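Local coordinates for putative acetyltransferase Ta0821 (Thermoplasma acidophilum DSM 1728, PDB 3C26), which is a putative acetyltransferase of the GNAT family, probably transferring an acyl group to a substrate not yet identified, at residues 48-53 with 89-94; 60-65 with 72-77. All coordinates share one frame; numbering follows the deposited sequence.

Contact 1 (48-53 with 89-94). With NO3 (nitrate ion), chain B.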
loop_
_atom_site.group_PDB
_atom_site.type_symbol
_atom_site.label_atom_id
_atom_site.label_comp_id
_atom_site.label_asym_id
_atom_site.label_seq_id
_atom_site.Cartn_x
_atom_site.Cartn_y
_atom_site.Cartn_z
ATOM N N TYR A 48 9.434 1.177 -15.567
ATOM C CA TYR A 48 10.141 0.211 -16.407
ATOM C C TYR A 48 9.496 0.218 -17.785
ATOM O O TYR A 48 10.135 0.426 -18.788
ATOM C CB TYR A 48 10.082 -1.235 -15.856
ATOM C CG TYR A 48 10.646 -2.247 -16.875
ATOM C CD1 TYR A 48 12.005 -2.289 -17.176
ATOM C CD2 TYR A 48 9.821 -3.137 -17.541
ATOM C CE1 TYR A 48 12.521 -3.189 -18.102
ATOM C CE2 TYR A 48 10.322 -4.043 -18.450
ATOM C CZ TYR A 48 11.663 -4.061 -18.743
ATOM O OH TYR A 48 12.145 -4.978 -19.651
ATOM N N VAL A 49 8.218 -0.095 -17.825
ATOM C CA VAL A 49 7.506 -0.190 -19.105
ATOM C C VAL A 49 7.599 1.164 -19.866
ATOM O O VAL A 49 7.721 1.216 -21.096
ATOM C CB VAL A 49 6.026 -0.654 -18.894
ATOM C CG1 VAL A 49 5.250 -0.625 -20.264
ATOM C CG2 VAL A 49 5.914 -2.088 -18.232
ATOM N N ASP A 50 7.584 2.273 -19.134
ATOM C CA ASP A 50 7.633 3.573 -19.792
ATOM C C ASP A 50 8.968 3.651 -20.545
ATOM O O ASP A 50 9.082 4.219 -21.614
ATOM C CB ASP A 50 7.649 4.741 -18.823
ATOM C CG ASP A 50 6.316 5.105 -18.274
ATOM O OD1 ASP A 50 5.257 4.624 -18.749
ATOM O OD2 ASP A 50 6.364 5.960 -17.374
ATOM N N LYS A 51 9.974 3.032 -19.950
ATOM C CA LYS A 51 11.328 3.143 -20.480
ATOM C C LYS A 51 11.550 2.297 -21.722
ATOM O O LYS A 51 12.268 2.689 -22.619
ATOM C CB LYS A 51 12.334 2.777 -19.369
ATOM C CG LYS A 51 13.783 2.614 -19.808
ATOM C CD LYS A 51 14.689 2.175 -18.605
ATOM C CE LYS A 51 14.543 0.696 -18.231
ATOM N NZ LYS A 51 15.360 0.369 -17.020
ATOM N N VAL A 52 10.909 1.136 -21.791
ATOM C CA VAL A 52 11.202 0.151 -22.869
ATOM C C VAL A 52 10.102 -0.051 -23.942
ATOM O O VAL A 52 10.305 -0.691 -24.956
ATOM C CB VAL A 52 11.522 -1.231 -22.256
ATOM C CG1 VAL A 52 12.794 -1.194 -21.472
ATOM C CG2 VAL A 52 10.395 -1.720 -21.393
ATOM N N ILE A 53 8.937 0.530 -23.714
ATOM C CA ILE A 53 7.772 0.256 -24.575
ATOM C C ILE A 53 8.007 0.666 -26.028
ATOM O O ILE A 53 7.496 0.018 -26.925
ATOM C CB ILE A 53 6.446 0.886 -24.017
ATOM C CG1 ILE A 53 5.221 0.309 -24.787
ATOM C CG2 ILE A 53 6.534 2.408 -24.054
ATOM C CD1 ILE A 53 3.825 0.470 -24.088
ATOM N N GLY A 89 2.824 -5.094 -19.990
ATOM C CA GLY A 89 2.708 -3.831 -20.667
ATOM C C GLY A 89 1.279 -3.591 -21.135
ATOM O O GLY A 89 1.053 -2.984 -22.164
ATOM N N LEU A 90 0.311 -4.131 -20.394
ATOM C CA LEU A 90 -1.132 -3.900 -20.686
ATOM C C LEU A 90 -1.544 -2.453 -20.347
ATOM O O LEU A 90 -1.603 -2.021 -19.187
ATOM C CB LEU A 90 -2.054 -4.946 -19.983
ATOM C CG LEU A 90 -3.443 -5.146 -20.633
ATOM C CD1 LEU A 90 -4.160 -6.396 -20.043
ATOM C CD2 LEU A 90 -4.376 -3.897 -20.505
ATOM N N ARG A 91 -1.814 -1.713 -21.415
ATOM C CA ARG A 91 -2.172 -0.283 -21.338
ATOM C C ARG A 91 -3.309 0.051 -22.262
ATOM O O ARG A 91 -3.515 -0.574 -23.284
ATOM C CB ARG A 91 -0.949 0.595 -21.633
ATOM C CG ARG A 91 0.091 0.472 -20.535
ATOM C CD ARG A 91 1.290 1.390 -20.743
ATOM N NE ARG A 91 2.228 1.290 -19.633
ATOM C CZ ARG A 91 3.218 2.148 -19.394
ATOM N NH1 ARG A 91 3.452 3.171 -20.201
ATOM N NH2 ARG A 91 3.954 2.019 -18.311
ATOM N N VAL A 92 -4.083 1.035 -21.834
ATOM C CA VAL A 92 -5.223 1.510 -22.574
ATOM C C VAL A 92 -5.158 3.055 -22.666
ATOM O O VAL A 92 -4.589 3.787 -21.803
ATOM C CB VAL A 92 -6.579 1.061 -21.939
ATOM C CG1 VAL A 92 -6.619 -0.510 -21.715
ATOM C CG2 VAL A 92 -6.860 1.822 -20.617
ATOM N N HIS A 93 -5.727 3.524 -23.760
ATOM C CA HIS A 93 -5.923 4.937 -23.949
ATOM C C HIS A 93 -6.803 5.431 -22.777
ATOM O O HIS A 93 -7.721 4.756 -22.358
ATOM C CB HIS A 93 -6.604 5.213 -25.281
ATOM C CG HIS A 93 -6.897 6.665 -25.476
ATOM N ND1 HIS A 93 -8.023 7.273 -24.961
ATOM C CD2 HIS A 93 -6.162 7.652 -26.045
ATOM C CE1 HIS A 93 -7.995 8.560 -25.260
ATOM N NE2 HIS A 93 -6.877 8.818 -25.914
ATOM N N PRO A 94 -6.533 6.626 -22.249
ATOM C CA PRO A 94 -7.213 7.017 -21.014
ATOM C C PRO A 94 -8.726 7.183 -21.102
ATOM O O PRO A 94 -9.425 7.056 -20.102
ATOM C CB PRO A 94 -6.529 8.317 -20.640
ATOM C CG PRO A 94 -5.281 8.294 -21.357
ATOM C CD PRO A 94 -5.507 7.590 -22.626
HETATM N N NO3 B . 2.657 -1.199 -17.036
HETATM O O1 NO3 B . 2.115 -1.121 -18.288
HETATM O O2 NO3 B . 3.073 -0.069 -16.412
HETATM O O3 NO3 B . 2.705 -2.389 -16.375
#

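Contact 2 (60-65 with 72-77). With EDO (1,2-ethanediol), chain E.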
loop_
_atom_site.group_PDB
_atom_site.type_symbol
_atom_site.label_atom_id
_atom_site.label_comp_id
_atom_site.label_asym_id
_atom_site.label_seq_id
_atom_site.Cartn_x
_atom_site.Cartn_y
_atom_site.Cartn_z
ATOM N N GLY A 60 8.613 -5.276 -32.741
ATOM C CA GLY A 60 7.452 -6.091 -33.145
ATOM C C GLY A 60 6.825 -6.968 -32.074
ATOM O O GLY A 60 6.151 -7.927 -32.393
ATOM N N SER A 61 7.032 -6.640 -30.802
ATOM C CA SER A 61 6.553 -7.494 -29.715
ATOM C C SER A 61 5.321 -6.914 -29.079
ATOM O O SER A 61 4.756 -7.482 -28.131
ATOM C CB SER A 61 7.650 -7.735 -28.666
ATOM O OG SER A 61 8.092 -6.524 -28.123
ATOM N N VAL A 62 4.892 -5.780 -29.618
ATOM C CA VAL A 62 3.692 -5.111 -29.094
ATOM C C VAL A 62 2.496 -5.301 -30.044
ATOM O O VAL A 62 2.568 -5.137 -31.237
ATOM C CB VAL A 62 3.915 -3.634 -28.738
ATOM C CG1 VAL A 62 2.648 -3.040 -28.182
ATOM C CG2 VAL A 62 5.034 -3.491 -27.740
ATOM N N TYR A 63 1.408 -5.756 -29.461
ATOM C CA TYR A 63 0.150 -5.947 -30.182
ATOM C C TYR A 63 -0.865 -4.975 -29.625
ATOM O O TYR A 63 -0.793 -4.548 -28.457
ATOM C CB TYR A 63 -0.328 -7.401 -30.084
ATOM C CG TYR A 63 0.465 -8.291 -31.012
ATOM C CD1 TYR A 63 1.763 -8.668 -30.703
ATOM C CD2 TYR A 63 -0.058 -8.709 -32.203
ATOM C CE1 TYR A 63 2.511 -9.428 -31.586
ATOM C CE2 TYR A 63 0.679 -9.462 -33.078
ATOM C CZ TYR A 63 1.947 -9.822 -32.767
ATOM O OH TYR A 63 2.649 -10.585 -33.674
ATOM N N VAL A 64 -1.799 -4.616 -30.487
ATOM C CA VAL A 64 -2.814 -3.630 -30.154
ATOM C C VAL A 64 -4.201 -4.031 -30.565
ATOM O O VAL A 64 -4.407 -4.893 -31.428
ATOM C CB VAL A 64 -2.503 -2.225 -30.775
ATOM C CG1 VAL A 64 -1.148 -1.685 -30.226
ATOM C CG2 VAL A 64 -2.524 -2.258 -32.322
ATOM N N LEU A 65 -5.149 -3.441 -29.850
ATOM C CA LEU A 65 -6.535 -3.404 -30.266
ATOM C C LEU A 65 -6.701 -2.099 -31.016
ATOM O O LEU A 65 -6.228 -1.045 -30.567
ATOM C CB LEU A 65 -7.518 -3.502 -29.095
ATOM C CG LEU A 65 -7.751 -4.882 -28.492
ATOM C CD1 LEU A 65 -8.848 -4.753 -27.435
ATOM C CD2 LEU A 65 -8.151 -5.826 -29.506
ATOM N N VAL A 72 -5.992 1.480 -29.455
ATOM C CA VAL A 72 -6.658 1.884 -28.196
ATOM C C VAL A 72 -6.133 1.136 -26.932
ATOM O O VAL A 72 -6.375 1.533 -25.787
ATOM C CB VAL A 72 -8.241 1.820 -28.306
ATOM C CG1 VAL A 72 -8.769 2.741 -29.456
ATOM C CG2 VAL A 72 -8.734 0.371 -28.461
ATOM N N ALA A 73 -5.382 0.072 -27.172
ATOM C CA ALA A 73 -4.807 -0.764 -26.089
ATOM C C ALA A 73 -3.560 -1.479 -26.585
ATOM O O ALA A 73 -3.395 -1.765 -27.807
ATOM C CB ALA A 73 -5.805 -1.792 -25.589
ATOM N N THR A 74 -2.671 -1.758 -25.642
ATOM C CA THR A 74 -1.462 -2.521 -25.958
ATOM C C THR A 74 -1.339 -3.726 -25.073
ATOM O O THR A 74 -1.874 -3.777 -23.951
ATOM C CB THR A 74 -0.162 -1.671 -25.741
ATOM O OG1 THR A 74 -0.046 -1.276 -24.350
ATOM C CG2 THR A 74 -0.144 -0.430 -26.624
ATOM N N ILE A 75 -0.639 -4.715 -25.610
ATOM C CA ILE A 75 -0.122 -5.818 -24.820
ATOM C C ILE A 75 1.259 -6.188 -25.390
ATOM O O ILE A 75 1.422 -6.262 -26.613
ATOM C CB ILE A 75 -1.055 -7.081 -24.801
ATOM C CG1 ILE A 75 -0.529 -8.143 -23.852
ATOM C CG2 ILE A 75 -1.105 -7.756 -26.178
ATOM C CD1 ILE A 75 -0.878 -7.950 -22.463
ATOM N N HIS A 76 2.231 -6.402 -24.491
ATOM C CA HIS A 76 3.562 -6.908 -24.873
ATOM C C HIS A 76 3.633 -8.432 -24.666
ATOM O O HIS A 76 3.114 -8.954 -23.700
ATOM C CB HIS A 76 4.666 -6.214 -24.057
ATOM C CG HIS A 76 6.054 -6.729 -24.330
ATOM N ND1 HIS A 76 6.855 -7.295 -23.351
ATOM C CD2 HIS A 76 6.781 -6.756 -25.475
ATOM C CE1 HIS A 76 8.004 -7.665 -23.898
ATOM N NE2 HIS A 76 7.988 -7.338 -25.180
HETATM N N MSE A 77 4.267 -9.133 -25.605
HETATM C CA MSE A 77 4.512 -10.567 -25.474
HETATM C C MSE A 77 5.988 -10.893 -25.762
HETATM O O MSE A 77 6.605 -10.378 -26.687
HETATM C CB MSE A 77 3.712 -11.379 -26.494
HETATM C CG MSE A 77 2.289 -11.071 -26.609
HETATM SE SE MSE A 77 1.617 -11.900 -28.283
HETATM C CE MSE A 77 0.102 -10.702 -28.364
HETATM C C1 EDO E . 7.604 -8.914 -19.946
HETATM O O1 EDO E . 8.597 -8.492 -20.870
HETATM C C2 EDO E . 6.604 -7.803 -19.776
HETATM O O2 EDO E . 5.959 -7.538 -20.999
#

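Contact 1 (48-53 with 89-94)
R91 reaches from strand 85-92 to helix 45-58 and spends all three guanidinium nitrogens on anions. NH1 and NH2 converge end-on on a single oxygen of D50: NH1 lies 2.7 Å from OD1, nearly along its C-O bond, in a salt bridge, while NH2 of R91, 2.9 Å from that OD1, comes from above the carboxylate plane. The two flat groups stand almost perpendicular, 84° apart, and OD1 accepts both bonds. The other edge, NE with NH2, holds a nitrate ion, probably from the crystallisation liquor: NE gives a bond of 2.8 Å to O1, and NH2 one of 3.0 Å to O2. D46 adds a weak, long ion pair at NH2. In this GNAT-family domain the contact ties a helix of the N-terminal half to a central strand, residues 48-53 running at nearly a right angle to 89-92. V49 lays CG1 over one guanidinium face, 3.5 Å from CZ of R91; with chi1 at 175°, CG1 is anti to the backbone N, and CG2 is left to face the nitrate. A leucine in place of R91 would probably leave D50 without its counter-charge and the nitrate without its two donors.

Contact 2 (60-65 with 72-77)
Y63 and I75 exchange two main-chain hydrogen bonds, Y63 N meeting I75 O at 2.9 Å and an almost straight 175°, and I75 N returning the bond to Y63 O. They are a hydrogen-bonded pair of the antiparallel beta hairpin formed by strands 62-67 and 70-79, as are L65 and A73, where L65 N bonds A73 O at a longer 3.2 Å. Two further bonds, V72 N to L65 O and M77 N to S61 O, extend the pairing at its ends.

Apolar contacts differ between the faces. On that of Y63 and I75, the selenomethionine M77 stretches its extended chain across the tyrosine at about a right angle, a Met-aromatic contact with SE 4.6 Å from the ring centroid and CE 3.5 Å from CD1 of Y63. On the other face V62 and V64 pack their methyls against T74, CG1 of V64 lying 3.9 Å from CG2 of T74.

Among the polar side chains, H76 holds CG anti to its own N (chi1 177°), which carries the imidazole toward S61, whose OG stands at the ring edge, 3.0 Å from CD2 of H76. W56 stacks on this ring and accepts a hydrogen bond from S61 OG through its O. Further along the strand, OG1 of T74 bonds G89 O.

The chemistry implies that main-chain bonds set the register, while V62 and H76 join one face to W56 of helix 45-58, and Y63, I75 and M77 join the other to helix 101-113.

How the contacts relate
Both contacts are largely buried and meet at neighbouring strands of one sheet, their centres about 9 Å apart. Strand 70-79 of contact 2 lies beside strand 85-92 of contact 1: T74 N is 2.8 Å from R91 O and H93 N is 2.9 Å from V72 O, both probable hydrogen bonds. Contact 2 is the more extensive, 511 against 228 Å², and joins strands adjacent in the chain through main-chain bonds and apolar side chains. Contact 1 joins a helix to a strand 36 residues on, and depends on one arginine shared between D50, at its exposed margin, and a nitrate. Helix 45-58 packs on both contacts.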